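Local coordinates for natterin-like protein (Lethenteron camtschaticum, PDB 6IUL) that probably forms pores in target-cell membranes as a cytotoxic immune protein, joining a jacalin-like lectin domain to an aerolysin-type pore-forming module, at residues A[149-154]-A[277-282]; A[156-161]-A[273-278]; A[164-169]-A[269-274]; A[198-203]-A[297-302]; A[213-218]-A[233-238]. One frame throughout, in Å; residues are numbered along the deposited sequence.

How the interactions relate
Interaction 1 closes the longest loop: segment 149-154, on strand 135-155, pairs with 277-282. In interaction 2 the loop 156-161 packs on 273-278, and in interaction 3 segment 164-169 pairs with 269-274. Interactions 1 and 2, and 2 and 3, end on overlapping parts of strand 260-285; interaction 3 lies inside the loop of interaction 1. Interaction 4 joins 198-203 to 297-302 and crosses all three. Interaction 5 closes the short hairpin 213-218/233-238, nested inside the other four. Tyr277 OH reaches Ser201 O between interactions 1 and 4. Together they tie strands 135-155, 166-178, 184-200, 212-223, 228-238 and 290-313, with 260-285, into the large sheet.

Interaction 1. Residues A[149-154]-A[277-282]; sequences SVIQDM and YTALLR
Val150 and Arg282 face each other as a hydrogen-bonded antiparallel pair in the large sheet of the aerolysin-type module. Arg282 N reaches Val150 O at 2.9 Å in a nearly straight bond (177°), and Val150 N returns one to Arg282 O. Gln152 and Leu280 form the next such pair. Between these two pairs Ile151 faces Leu281 in a non-hydrogen-bonded pair. On that face Ile151 CG1 meets Leu281 CD1 at 4.0 Å, while its CG2 branch packs on Ala279 CB at 3.7 Å. On the other face Gln152 slants past Arg282, with the amide and guanidinium planes 74° apart. No bond joins these ends, and the guanidinium turns instead to Asp292 in a salt bridge. The chain turns a corner at Asp153. Beyond it Met154 folds back, bent at chi2 and chi3, and brings its CE to Ala279 CB at 3.8 Å. Strand 212-223 runs along the other edge of 149-152, where the backbone of Ile151 bonds to Ser213 and Lys215. Tyr277 is fixed by its OH on Ser201 O and by the Trp200 ring. Met154 SD makes an oblique Met-aromatic contact with that tyrosine, 3.5 Å from Tyr277 CD1.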
# COMPACT_ATOMS: atom_id res chain seq x y z
N SER A 149 -14.61 6.59 9.96
CA SER A 149 -14.08 7.90 9.62
C SER A 149 -13.87 7.92 8.13
O SER A 149 -12.98 7.26 7.61
CB SER A 149 -12.73 8.13 10.30
OG SER A 149 -12.91 8.19 11.69
N VAL A 150 -14.71 8.68 7.45
CA VAL A 150 -14.84 8.55 6.00
C VAL A 150 -14.84 9.91 5.35
O VAL A 150 -15.61 10.80 5.70
CB VAL A 150 -16.12 7.82 5.58
CG1 VAL A 150 -16.09 7.57 4.08
CG2 VAL A 150 -16.25 6.46 6.25
N ILE A 151 -13.95 10.06 4.38
CA ILE A 151 -13.87 11.27 3.60
C ILE A 151 -14.79 11.07 2.39
O ILE A 151 -14.69 10.08 1.69
CB ILE A 151 -12.44 11.53 3.15
CG1 ILE A 151 -11.57 11.86 4.35
CG2 ILE A 151 -12.42 12.67 2.14
CD1 ILE A 151 -10.10 11.92 4.04
N GLN A 152 -15.67 12.02 2.16
CA GLN A 152 -16.71 11.90 1.15
C GLN A 152 -17.00 13.26 0.52
O GLN A 152 -16.30 14.23 0.81
CB GLN A 152 -17.97 11.26 1.74
CG GLN A 152 -18.70 12.06 2.77
CD GLN A 152 -19.51 11.15 3.72
OE1 GLN A 152 -18.96 10.29 4.45
NE2 GLN A 152 -20.82 11.33 3.71
N ASP A 153 -18.02 13.31 -0.34
CA ASP A 153 -18.34 14.51 -1.15
C ASP A 153 -17.09 15.12 -1.77
O ASP A 153 -16.83 16.32 -1.63
CB ASP A 153 -19.08 15.58 -0.31
CG ASP A 153 -20.36 15.06 0.34
OD1 ASP A 153 -21.03 14.14 -0.21
OD2 ASP A 153 -20.71 15.58 1.40
N MET A 154 -16.31 14.28 -2.44
CA MET A 154 -15.03 14.68 -3.04
C MET A 154 -15.28 15.55 -4.28
O MET A 154 -16.05 15.19 -5.13
CB MET A 154 -14.19 13.45 -3.42
CG MET A 154 -12.82 13.79 -4.00
SD MET A 154 -11.74 14.63 -2.84
CE MET A 154 -11.54 13.39 -1.55
N TYR A 277 -8.45 19.75 -4.06
CA TYR A 277 -9.74 19.08 -3.77
C TYR A 277 -10.39 19.67 -2.54
O TYR A 277 -9.73 20.21 -1.67
CB TYR A 277 -9.56 17.55 -3.57
CG TYR A 277 -9.05 17.14 -2.21
CD1 TYR A 277 -9.90 17.03 -1.11
CD2 TYR A 277 -7.70 16.92 -2.01
CE1 TYR A 277 -9.43 16.67 0.14
CE2 TYR A 277 -7.22 16.54 -0.76
CZ TYR A 277 -8.09 16.42 0.31
OH TYR A 277 -7.58 16.08 1.54
N THR A 278 -11.70 19.54 -2.47
CA THR A 278 -12.46 19.83 -1.25
C THR A 278 -13.23 18.55 -0.93
O THR A 278 -13.51 17.75 -1.84
CB THR A 278 -13.45 21.00 -1.41
OG1 THR A 278 -14.42 20.66 -2.38
CG2 THR A 278 -12.75 22.30 -1.83
N ALA A 279 -13.55 18.36 0.35
CA ALA A 279 -14.25 17.16 0.77
C ALA A 279 -14.79 17.34 2.18
O ALA A 279 -14.59 18.35 2.82
CB ALA A 279 -13.30 15.94 0.73
N LEU A 280 -15.49 16.32 2.66
CA LEU A 280 -16.03 16.32 4.01
C LEU A 280 -15.53 15.07 4.75
O LEU A 280 -15.68 13.93 4.28
CB LEU A 280 -17.55 16.35 3.90
CG LEU A 280 -18.30 16.36 5.24
CD1 LEU A 280 -18.01 17.65 6.00
CD2 LEU A 280 -19.80 16.15 5.10
N LEU A 281 -14.96 15.29 5.92
CA LEU A 281 -14.65 14.18 6.81
C LEU A 281 -15.83 13.94 7.72
O LEU A 281 -16.25 14.83 8.47
CB LEU A 281 -13.40 14.48 7.63
CG LEU A 281 -13.11 13.47 8.76
CD1 LEU A 281 -12.81 12.13 8.17
CD2 LEU A 281 -11.94 13.93 9.58
N ARG A 282 -16.42 12.76 7.65
CA ARG A 282 -17.49 12.40 8.56
C ARG A 282 -17.03 11.28 9.48
O ARG A 282 -16.73 10.17 9.03
CB ARG A 282 -18.74 11.97 7.83
CG ARG A 282 -19.83 11.47 8.75
CD ARG A 282 -21.19 11.45 8.09
NE ARG A 282 -21.65 12.82 7.85
CZ ARG A 282 -22.51 13.17 6.90
NH1 ARG A 282 -23.03 12.28 6.06
NH2 ARG A 282 -22.88 14.43 6.80

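Interaction 2. Residues A[156-161]-A[273-278]; sequences YPTMHQ and IDLPYT
Thr158 sits against the ring of Pro276, where a type I beta turn from Tyr156 to Met159 packs on a strand of the aerolysin-type module. Met159 N closes the turn on Tyr156 O at 3.1 Å. The turn presents its bumps to the strand one after another. Thr158 crosses Pro276 at about a right angle. Its OG1 stands between the backbone N and the carbonyl carbon (chi1 69°), which sets the oxygen 3.4 Å from Pro276 CG. The methyl CG2 rests on the same proline carbon. Next to this, Leu275 brings its CD1 to 4.3 Å from Met159 CG and up to the Tyr156 ring, while its CD2 faces Thr158 OG1. Pro157 rides along the backbone of the strand, with its CD 3.5 Å from Pro276 O. Tyr156 CD1 lies 4.1 Å from Tyr277 CB, which meets the Tyr156 ring obliquely. The Tyr156 OH is hydrogen-bonded to Trp200 NE1, and Val232 and Pro219 also touch this ring. No direct hydrogen bond joins the two segments. A water joins them instead, accepting from Thr158 N and donating to Pro276 O at 2.8 Å.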
# COMPACT_ATOMS: atom_id res chain seq x y z
N TYR A 156 -13.18 18.29 -7.18
CA TYR A 156 -11.97 18.84 -7.76
C TYR A 156 -12.40 20.12 -8.50
O TYR A 156 -12.72 20.09 -9.70
CB TYR A 156 -11.33 17.83 -8.72
CG TYR A 156 -11.12 16.50 -8.08
CD1 TYR A 156 -9.95 16.23 -7.39
CD2 TYR A 156 -12.10 15.52 -8.17
CE1 TYR A 156 -9.75 14.98 -6.80
CE2 TYR A 156 -11.93 14.29 -7.58
CZ TYR A 156 -10.75 14.03 -6.88
OH TYR A 156 -10.60 12.80 -6.28
N PRO A 157 -12.45 21.24 -7.77
CA PRO A 157 -13.12 22.45 -8.30
C PRO A 157 -12.40 23.14 -9.49
O PRO A 157 -13.01 23.92 -10.18
CB PRO A 157 -13.21 23.38 -7.07
CG PRO A 157 -12.16 22.88 -6.14
CD PRO A 157 -11.99 21.41 -6.38
N THR A 158 -11.13 22.86 -9.71
CA THR A 158 -10.42 23.45 -10.85
C THR A 158 -10.24 22.46 -12.02
O THR A 158 -9.55 22.78 -12.99
CB THR A 158 -9.05 23.96 -10.47
OG1 THR A 158 -8.18 22.87 -10.15
CG2 THR A 158 -9.13 24.97 -9.28
N MET A 159 -10.86 21.29 -11.92
CA MET A 159 -10.60 20.20 -12.84
C MET A 159 -10.92 20.52 -14.32
O MET A 159 -10.10 20.28 -15.20
CB MET A 159 -11.39 18.95 -12.43
CG MET A 159 -11.07 17.77 -13.35
SD MET A 159 -11.53 16.17 -12.65
CE MET A 159 -13.15 15.91 -13.36
N HIS A 160 -12.12 21.05 -14.54
CA HIS A 160 -12.59 21.55 -15.82
C HIS A 160 -11.74 22.65 -16.49
O HIS A 160 -12.00 22.97 -17.62
CB HIS A 160 -14.03 22.08 -15.62
CG HIS A 160 -14.09 23.30 -14.73
ND1 HIS A 160 -13.88 23.25 -13.37
CD2 HIS A 160 -14.26 24.61 -15.03
CE1 HIS A 160 -13.96 24.46 -12.86
NE2 HIS A 160 -14.19 25.31 -13.85
N GLN A 161 -10.78 23.25 -15.80
CA GLN A 161 -10.01 24.36 -16.35
C GLN A 161 -8.59 23.99 -16.68
O GLN A 161 -7.88 24.80 -17.27
CB GLN A 161 -9.93 25.54 -15.35
CG GLN A 161 -11.27 26.13 -14.94
CD GLN A 161 -11.14 27.12 -13.77
OE1 GLN A 161 -10.16 27.10 -13.01
NE2 GLN A 161 -12.15 27.98 -13.62
N ILE A 273 -1.24 13.73 -12.40
CA ILE A 273 -2.36 14.57 -12.03
C ILE A 273 -2.06 15.31 -10.72
O ILE A 273 -1.65 14.72 -9.72
CB ILE A 273 -3.64 13.75 -11.87
CG1 ILE A 273 -3.90 12.93 -13.14
CG2 ILE A 273 -4.81 14.66 -11.55
CD1 ILE A 273 -5.20 12.16 -13.18
N ASP A 274 -2.27 16.63 -10.74
CA ASP A 274 -1.98 17.47 -9.58
C ASP A 274 -3.10 18.51 -9.50
O ASP A 274 -3.17 19.40 -10.35
CB ASP A 274 -0.59 18.12 -9.73
CG ASP A 274 -0.14 18.87 -8.48
OD1 ASP A 274 -0.92 19.67 -7.91
OD2 ASP A 274 1.03 18.70 -8.06
N LEU A 275 -3.99 18.38 -8.52
CA LEU A 275 -5.26 19.11 -8.51
C LEU A 275 -5.72 19.42 -7.08
O LEU A 275 -5.63 18.58 -6.24
CB LEU A 275 -6.35 18.28 -9.16
CG LEU A 275 -6.35 18.03 -10.68
CD1 LEU A 275 -7.52 17.14 -11.02
CD2 LEU A 275 -6.45 19.35 -11.48
N PRO A 276 -6.22 20.63 -6.81
CA PRO A 276 -6.83 20.88 -5.49
C PRO A 276 -8.14 20.12 -5.31
O PRO A 276 -8.84 19.85 -6.30
CB PRO A 276 -7.08 22.41 -5.49
CG PRO A 276 -7.13 22.79 -6.95
CD PRO A 276 -6.15 21.86 -7.63
N TYR A 277 -8.45 19.75 -4.06
CA TYR A 277 -9.74 19.08 -3.77
C TYR A 277 -10.39 19.67 -2.54
O TYR A 277 -9.73 20.21 -1.67
CB TYR A 277 -9.56 17.55 -3.57
CG TYR A 277 -9.05 17.14 -2.21
CD1 TYR A 277 -9.90 17.03 -1.11
CD2 TYR A 277 -7.70 16.92 -2.01
CE1 TYR A 277 -9.43 16.67 0.14
CE2 TYR A 277 -7.22 16.54 -0.76
CZ TYR A 277 -8.09 16.42 0.31
OH TYR A 277 -7.58 16.08 1.54
N THR A 278 -11.70 19.54 -2.47
CA THR A 278 -12.46 19.83 -1.25
C THR A 278 -13.23 18.55 -0.93
O THR A 278 -13.51 17.75 -1.84
CB THR A 278 -13.45 21.00 -1.41
OG1 THR A 278 -14.42 20.66 -2.38
CG2 THR A 278 -12.75 22.30 -1.83
O HOH W 1 -9.46 20.64 -8.94

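Interaction 3. Residues A[164-169]-A[269-274]; sequences PNVQME and GRADID
Gln167 and Arg270 form a hydrogen-bonded antiparallel pair between strands 166-169 and 269-274, whose directions differ by 145°. Gln167 N gives a bond to Arg270 O at 2.8 Å, and Arg270 N returns one to Gln167 O at 2.7 Å. Met168 faces Gly269 in the next, non-hydrogen-bonded pair. Toward the start of 164-169 the direct pairing gives way to a water, which accepts from Asn165 N and donates to Asp272 O. Gly269 has only hydrogens where a side chain would stand. Val166 CG1, anti to the backbone N (chi1 -178°), lies 3.8 Å from Gly269 CA. Met168 SD reaches the same carbon at 3.6 Å. On the opposite face the Glu169 carboxylate slants across the extended Arg270 chain, with OE2 3.3 Å from Arg270 CD. Arg270 NH1 makes a salt bridge to Asp272 OD2 at 2.9 Å, from above the carboxylate plane. The contact joins strand 166-178 to strand 260-285 in the aerolysin-type sheet, with strand 290-313 on the other side of 260-285. Glu169 OE1 has a long, weak ion pair with Lys192. Glu169 OE2 stays 4.2 Å from Arg270 NE, beyond a salt bridge, so their attraction is probably only a general electrostatic one.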
# COMPACT_ATOMS: atom_id res chain seq x y z
N PRO A 164 -5.05 17.86 -19.21
CA PRO A 164 -4.11 16.81 -18.85
C PRO A 164 -2.85 16.91 -19.69
O PRO A 164 -2.90 17.31 -20.85
CB PRO A 164 -4.87 15.53 -19.17
CG PRO A 164 -6.29 15.90 -19.24
CD PRO A 164 -6.32 17.32 -19.70
N ASN A 165 -1.71 16.59 -19.10
CA ASN A 165 -0.49 16.50 -19.87
C ASN A 165 -0.17 15.01 -20.12
O ASN A 165 0.55 14.37 -19.33
CB ASN A 165 0.66 17.18 -19.14
CG ASN A 165 1.96 17.08 -19.91
OD1 ASN A 165 1.94 16.89 -21.12
ND2 ASN A 165 3.08 17.20 -19.22
N VAL A 166 -0.69 14.47 -21.22
CA VAL A 166 -0.50 13.04 -21.53
C VAL A 166 0.77 12.78 -22.32
O VAL A 166 0.88 13.20 -23.43
CB VAL A 166 -1.70 12.52 -22.31
CG1 VAL A 166 -1.53 11.05 -22.60
CG2 VAL A 166 -2.98 12.74 -21.52
N GLN A 167 1.75 12.11 -21.71
CA GLN A 167 3.02 11.78 -22.35
C GLN A 167 2.96 10.34 -22.90
O GLN A 167 2.63 9.38 -22.15
CB GLN A 167 4.23 11.87 -21.38
CG GLN A 167 4.63 13.25 -20.80
CD GLN A 167 4.90 14.38 -21.83
OE1 GLN A 167 5.36 15.45 -21.45
NE2 GLN A 167 4.56 14.17 -23.10
N MET A 168 3.31 10.20 -24.18
CA MET A 168 3.30 8.93 -24.89
C MET A 168 4.64 8.24 -24.75
O MET A 168 5.70 8.88 -24.80
CB MET A 168 2.98 9.17 -26.37
CG MET A 168 1.61 9.80 -26.62
SD MET A 168 0.20 8.89 -25.89
CE MET A 168 -1.15 9.70 -26.78
N GLU A 169 4.59 6.93 -24.52
CA GLU A 169 5.76 6.10 -24.41
C GLU A 169 5.55 4.94 -25.39
O GLU A 169 4.45 4.36 -25.45
CB GLU A 169 5.91 5.45 -23.02
CG GLU A 169 5.41 6.19 -21.82
CD GLU A 169 5.53 5.35 -20.55
OE1 GLU A 169 5.88 4.16 -20.62
OE2 GLU A 169 5.30 5.91 -19.47
N GLY A 269 -0.31 6.16 -23.11
CA GLY A 269 -0.18 7.52 -22.56
C GLY A 269 -0.13 7.54 -21.03
O GLY A 269 -0.88 6.82 -20.38
N ARG A 270 0.72 8.38 -20.48
CA ARG A 270 0.92 8.51 -19.04
C ARG A 270 0.65 9.96 -18.62
O ARG A 270 1.18 10.89 -19.22
CB ARG A 270 2.37 8.18 -18.73
CG ARG A 270 2.79 8.31 -17.30
CD ARG A 270 4.29 8.08 -17.20
NE ARG A 270 4.73 7.94 -15.80
CZ ARG A 270 5.01 8.95 -14.96
NH1 ARG A 270 4.89 10.22 -15.36
NH2 ARG A 270 5.43 8.68 -13.73
N ALA A 271 -0.14 10.14 -17.58
CA ALA A 271 -0.44 11.47 -17.09
C ALA A 271 -0.30 11.59 -15.59
O ALA A 271 -0.89 10.81 -14.85
CB ALA A 271 -1.84 11.89 -17.52
N ASP A 272 0.51 12.58 -15.17
CA ASP A 272 0.61 13.02 -13.77
C ASP A 272 -0.50 13.98 -13.48
O ASP A 272 -0.69 14.93 -14.22
CB ASP A 272 1.96 13.69 -13.49
CG ASP A 272 3.11 12.67 -13.41
OD1 ASP A 272 3.09 11.81 -12.52
OD2 ASP A 272 4.02 12.71 -14.25
N ILE A 273 -1.24 13.73 -12.40
CA ILE A 273 -2.36 14.57 -12.03
C ILE A 273 -2.06 15.31 -10.72
O ILE A 273 -1.65 14.72 -9.72
CB ILE A 273 -3.64 13.75 -11.87
CG1 ILE A 273 -3.90 12.93 -13.14
CG2 ILE A 273 -4.81 14.66 -11.55
CD1 ILE A 273 -5.20 12.16 -13.18
N ASP A 274 -2.27 16.63 -10.74
CA ASP A 274 -1.98 17.47 -9.58
C ASP A 274 -3.10 18.51 -9.50
O ASP A 274 -3.17 19.40 -10.35
CB ASP A 274 -0.59 18.12 -9.73
CG ASP A 274 -0.14 18.87 -8.48
OD1 ASP A 274 -0.92 19.67 -7.91
OD2 ASP A 274 1.03 18.70 -8.06
O HOH W 2 -1.78 16.06 -16.38

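Interaction 4. Residues A[198-203]-A[297-302]; sequences SSWSTT and GIYKGL
Tyr299 reaches along its neighbour strand and touches both Ser198 and Trp200. Its CG is anti to the backbone N (chi1 176°), which lays the ring along strand 198-200, from Trp200 to Ser198. The phenol end meets Ser198, where OG and Tyr299 OH share a hydrogen bond of 2.7 Å. Ser198 OG lies at the edge of the tyrosine ring, near its plane. Nearer the backbone, the CD1-CE1 edge of the ring meets the indole. Tyr299 CD1 stands over one face of Trp200, 3.4 Å from Trp200 NE1 and offset toward the rim. The contact is edge-to-face, with the tyrosine edge toward the five-membered ring and the planes at 55°. Trp200 NE1 itself bonds to Tyr156 OH, and Tyr277 adds a second edge-to-face partner, so the indole is held from several directions. These rings lie on one face of the mixed sheet of the aerolysin-type module, where strand 184-200 runs antiparallel to strand 290-313. Ser199 and Lys300 form a hydrogen-bonded pair. Lys300 N reaches Ser199 O at 2.9 Å in the carbonyl plane, but the return bond from Ser199 N is weak. Their side chains lie on the other face, where the NZ end of Lys300 turns away to a salt bridge with Asp274. Past the end of strand 198-200, Ser201 N still bonds to Ile298 O at 3.0 Å. Ser201 OG is tucked between its own N and carbonyl carbon (chi1 67°), and from there accepts a bond of 2.8 Å from Ile298 N.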
# COMPACT_ATOMS: atom_id res chain seq x y z
N SER A 198 -2.80 6.99 -6.49
CA SER A 198 -3.75 7.97 -5.95
C SER A 198 -3.31 8.43 -4.55
O SER A 198 -2.91 7.62 -3.70
CB SER A 198 -5.13 7.35 -5.86
OG SER A 198 -5.78 7.30 -7.11
N SER A 199 -3.40 9.74 -4.31
CA SER A 199 -3.01 10.33 -3.04
C SER A 199 -3.83 11.59 -2.74
O SER A 199 -3.83 12.56 -3.50
CB SER A 199 -1.54 10.68 -3.04
OG SER A 199 -1.22 11.41 -1.86
N TRP A 200 -4.56 11.57 -1.64
CA TRP A 200 -5.22 12.77 -1.13
C TRP A 200 -4.50 13.25 0.11
O TRP A 200 -4.40 12.51 1.09
CB TRP A 200 -6.66 12.49 -0.82
CG TRP A 200 -7.55 12.19 -1.98
CD1 TRP A 200 -8.27 13.09 -2.73
CD2 TRP A 200 -7.89 10.89 -2.50
NE1 TRP A 200 -9.03 12.44 -3.64
CE2 TRP A 200 -8.80 11.09 -3.55
CE3 TRP A 200 -7.49 9.59 -2.18
CZ2 TRP A 200 -9.33 10.04 -4.29
CZ3 TRP A 200 -8.00 8.54 -2.91
CH2 TRP A 200 -8.94 8.77 -3.95
N SER A 201 -4.01 14.49 0.09
CA SER A 201 -3.23 15.03 1.18
C SER A 201 -4.11 15.16 2.44
O SER A 201 -5.30 15.39 2.36
CB SER A 201 -2.61 16.38 0.80
OG SER A 201 -3.66 17.37 0.64
N THR A 202 -3.49 15.02 3.60
CA THR A 202 -4.18 15.25 4.87
C THR A 202 -3.32 16.12 5.77
O THR A 202 -2.13 16.20 5.58
CB THR A 202 -4.47 13.91 5.60
OG1 THR A 202 -3.25 13.31 5.98
CG2 THR A 202 -5.19 12.92 4.70
N THR A 203 -3.95 16.76 6.75
CA THR A 203 -3.22 17.54 7.76
C THR A 203 -3.73 17.22 9.17
O THR A 203 -4.66 16.44 9.34
CB THR A 203 -3.41 19.06 7.53
OG1 THR A 203 -4.82 19.37 7.50
CG2 THR A 203 -2.79 19.49 6.20
N GLY A 297 -7.48 20.22 0.29
CA GLY A 297 -6.11 19.69 0.11
C GLY A 297 -5.73 19.52 -1.35
O GLY A 297 -6.32 20.15 -2.23
N ILE A 298 -4.73 18.70 -1.62
CA ILE A 298 -4.33 18.43 -2.98
C ILE A 298 -4.31 16.91 -3.30
O ILE A 298 -3.91 16.09 -2.48
CB ILE A 298 -2.98 19.09 -3.33
CG1 ILE A 298 -1.83 18.41 -2.62
CG2 ILE A 298 -2.96 20.60 -3.02
CD1 ILE A 298 -0.47 18.99 -2.97
N TYR A 299 -4.75 16.57 -4.50
CA TYR A 299 -4.73 15.23 -5.04
C TYR A 299 -3.60 15.10 -6.01
O TYR A 299 -3.46 15.92 -6.93
CB TYR A 299 -6.06 14.86 -5.70
CG TYR A 299 -6.06 13.51 -6.37
CD1 TYR A 299 -6.32 12.35 -5.66
CD2 TYR A 299 -5.74 13.38 -7.73
CE1 TYR A 299 -6.29 11.11 -6.26
CE2 TYR A 299 -5.71 12.14 -8.35
CZ TYR A 299 -5.99 11.00 -7.61
OH TYR A 299 -5.95 9.76 -8.19
N LYS A 300 -2.79 14.08 -5.77
CA LYS A 300 -1.69 13.71 -6.64
C LYS A 300 -2.00 12.30 -7.16
O LYS A 300 -2.27 11.37 -6.38
CB LYS A 300 -0.37 13.70 -5.89
CG LYS A 300 0.24 15.07 -5.67
CD LYS A 300 1.70 15.00 -5.25
CE LYS A 300 2.30 16.40 -5.13
NZ LYS A 300 2.56 17.02 -6.47
N GLY A 301 -1.97 12.15 -8.47
CA GLY A 301 -2.22 10.87 -9.07
C GLY A 301 -1.29 10.57 -10.22
O GLY A 301 -0.65 11.44 -10.77
N LEU A 302 -1.26 9.30 -10.59
CA LEU A 302 -0.63 8.84 -11.80
C LEU A 302 -1.63 7.91 -12.49
O LEU A 302 -2.17 6.99 -11.87
CB LEU A 302 0.66 8.09 -11.50
CG LEU A 302 1.39 7.49 -12.73
CD1 LEU A 302 1.77 8.61 -13.70
CD2 LEU A 302 2.66 6.77 -12.33
O HOH W 3 -1.43 14.73 -2.32

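Interaction 5. Residues A[213-218]-A[233-238]; sequences SVKAGI and GSESTH
Ala216 O is gripped by two donors from segment 233-238. Ser236 N comes to it at 3.0 Å, from above the carbonyl plane, in a nearly straight bond (170°). His238 NE2 adds a weak, bent bond at 3.2 Å, with the oxygen at the edge of the imidazole and in its plane. The histidine gets there by placing CG beside its backbone N (chi1 -55°), which carries the ring back along the strand toward Ala216. At its other nitrogen, ND1 bonds to Glu242 OE1, so both ends of the ring have partners. Ile218 comes over one face, with CG1 28° off the ring normal in a CH-pi contact. Its CD1 lies 3.5 Å from His238 CE1. The two segments are the arms of the beta hairpin 212-223/228-238, part of the aerolysin-type module. Val214 and His238 make a regular hydrogen-bonded pair, with Val214 N to His238 O at 2.8 Å. Ala216 N bonds to Ser236 O in the next one. Further along, Gly217 CA makes CA-H...O contacts with the carbonyls of Gly233 and Ser234, and Gly233 N bonds to Ile218 O at 2.8 Å. The Glu235 carboxylate lies across the chain of Lys215, the residue paired with Thr237, with Glu235 OE2 3.4 Å from Lys215 CG. The charged ends stay apart, Lys215 NZ being 4.7 Å from Glu235 OE2.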
# COMPACT_ATOMS: atom_id res chain seq x y z
N SER A 213 -10.94 6.23 5.33
CA SER A 213 -11.19 5.79 3.97
C SER A 213 -11.81 6.94 3.19
O SER A 213 -12.37 7.88 3.77
CB SER A 213 -12.06 4.52 3.89
OG SER A 213 -13.26 4.73 4.54
N VAL A 214 -11.67 6.88 1.87
CA VAL A 214 -12.22 7.87 0.96
C VAL A 214 -13.27 7.24 0.08
O VAL A 214 -13.00 6.28 -0.64
CB VAL A 214 -11.12 8.43 0.07
CG1 VAL A 214 -11.68 9.54 -0.80
CG2 VAL A 214 -9.96 8.95 0.91
N LYS A 215 -14.49 7.73 0.16
CA LYS A 215 -15.56 7.25 -0.68
C LYS A 215 -15.68 8.24 -1.83
O LYS A 215 -16.24 9.32 -1.69
CB LYS A 215 -16.86 7.06 0.09
CG LYS A 215 -17.96 6.43 -0.74
CD LYS A 215 -19.25 6.24 0.09
CE LYS A 215 -20.21 7.42 -0.09
NZ LYS A 215 -21.22 7.55 0.98
N ALA A 216 -15.05 7.88 -2.96
CA ALA A 216 -14.88 8.78 -4.10
C ALA A 216 -14.50 8.02 -5.35
O ALA A 216 -14.11 6.85 -5.28
CB ALA A 216 -13.79 9.78 -3.81
N GLY A 217 -14.56 8.70 -6.48
CA GLY A 217 -14.02 8.16 -7.71
C GLY A 217 -12.62 8.65 -7.93
O GLY A 217 -12.20 9.63 -7.35
N ILE A 218 -11.88 8.00 -8.83
CA ILE A 218 -10.50 8.41 -9.10
C ILE A 218 -10.46 9.29 -10.35
O ILE A 218 -11.09 8.98 -11.36
CB ILE A 218 -9.61 7.15 -9.25
CG1 ILE A 218 -9.32 6.55 -7.86
CG2 ILE A 218 -8.31 7.48 -9.96
CD1 ILE A 218 -8.59 5.23 -7.89
N GLY A 233 -13.64 8.81 -12.40
CA GLY A 233 -14.16 7.46 -12.57
C GLY A 233 -15.28 7.10 -11.62
O GLY A 233 -15.71 7.88 -10.77
N SER A 234 -15.74 5.87 -11.80
CA SER A 234 -16.75 5.27 -10.95
C SER A 234 -16.30 5.31 -9.47
O SER A 234 -15.14 5.09 -9.14
CB SER A 234 -16.94 3.81 -11.42
OG SER A 234 -18.00 3.19 -10.76
N GLU A 235 -17.24 5.57 -8.58
CA GLU A 235 -16.96 5.72 -7.17
C GLU A 235 -16.71 4.39 -6.47
O GLU A 235 -17.37 3.39 -6.73
CB GLU A 235 -18.14 6.41 -6.51
CG GLU A 235 -18.04 6.51 -5.00
CD GLU A 235 -19.16 7.37 -4.39
OE1 GLU A 235 -19.29 8.56 -4.79
OE2 GLU A 235 -19.91 6.85 -3.53
N SER A 236 -15.73 4.37 -5.57
CA SER A 236 -15.56 3.25 -4.62
C SER A 236 -14.87 3.71 -3.32
O SER A 236 -14.73 4.91 -3.07
CB SER A 236 -14.78 2.10 -5.28
OG SER A 236 -13.47 2.51 -5.56
N THR A 237 -14.43 2.74 -2.52
CA THR A 237 -13.71 2.95 -1.27
C THR A 237 -12.21 2.86 -1.44
O THR A 237 -11.71 1.91 -2.00
CB THR A 237 -14.18 1.91 -0.26
OG1 THR A 237 -15.52 2.24 0.09
CG2 THR A 237 -13.37 1.95 1.00
N HIS A 238 -11.47 3.85 -0.94
CA HIS A 238 -10.01 3.90 -1.15
C HIS A 238 -9.30 4.26 0.15
O HIS A 238 -9.86 4.94 1.00
CB HIS A 238 -9.64 4.95 -2.21
CG HIS A 238 -10.35 4.78 -3.51
ND1 HIS A 238 -9.95 3.84 -4.45
CD2 HIS A 238 -11.43 5.40 -4.04
CE1 HIS A 238 -10.76 3.90 -5.49
NE2 HIS A 238 -11.66 4.84 -5.27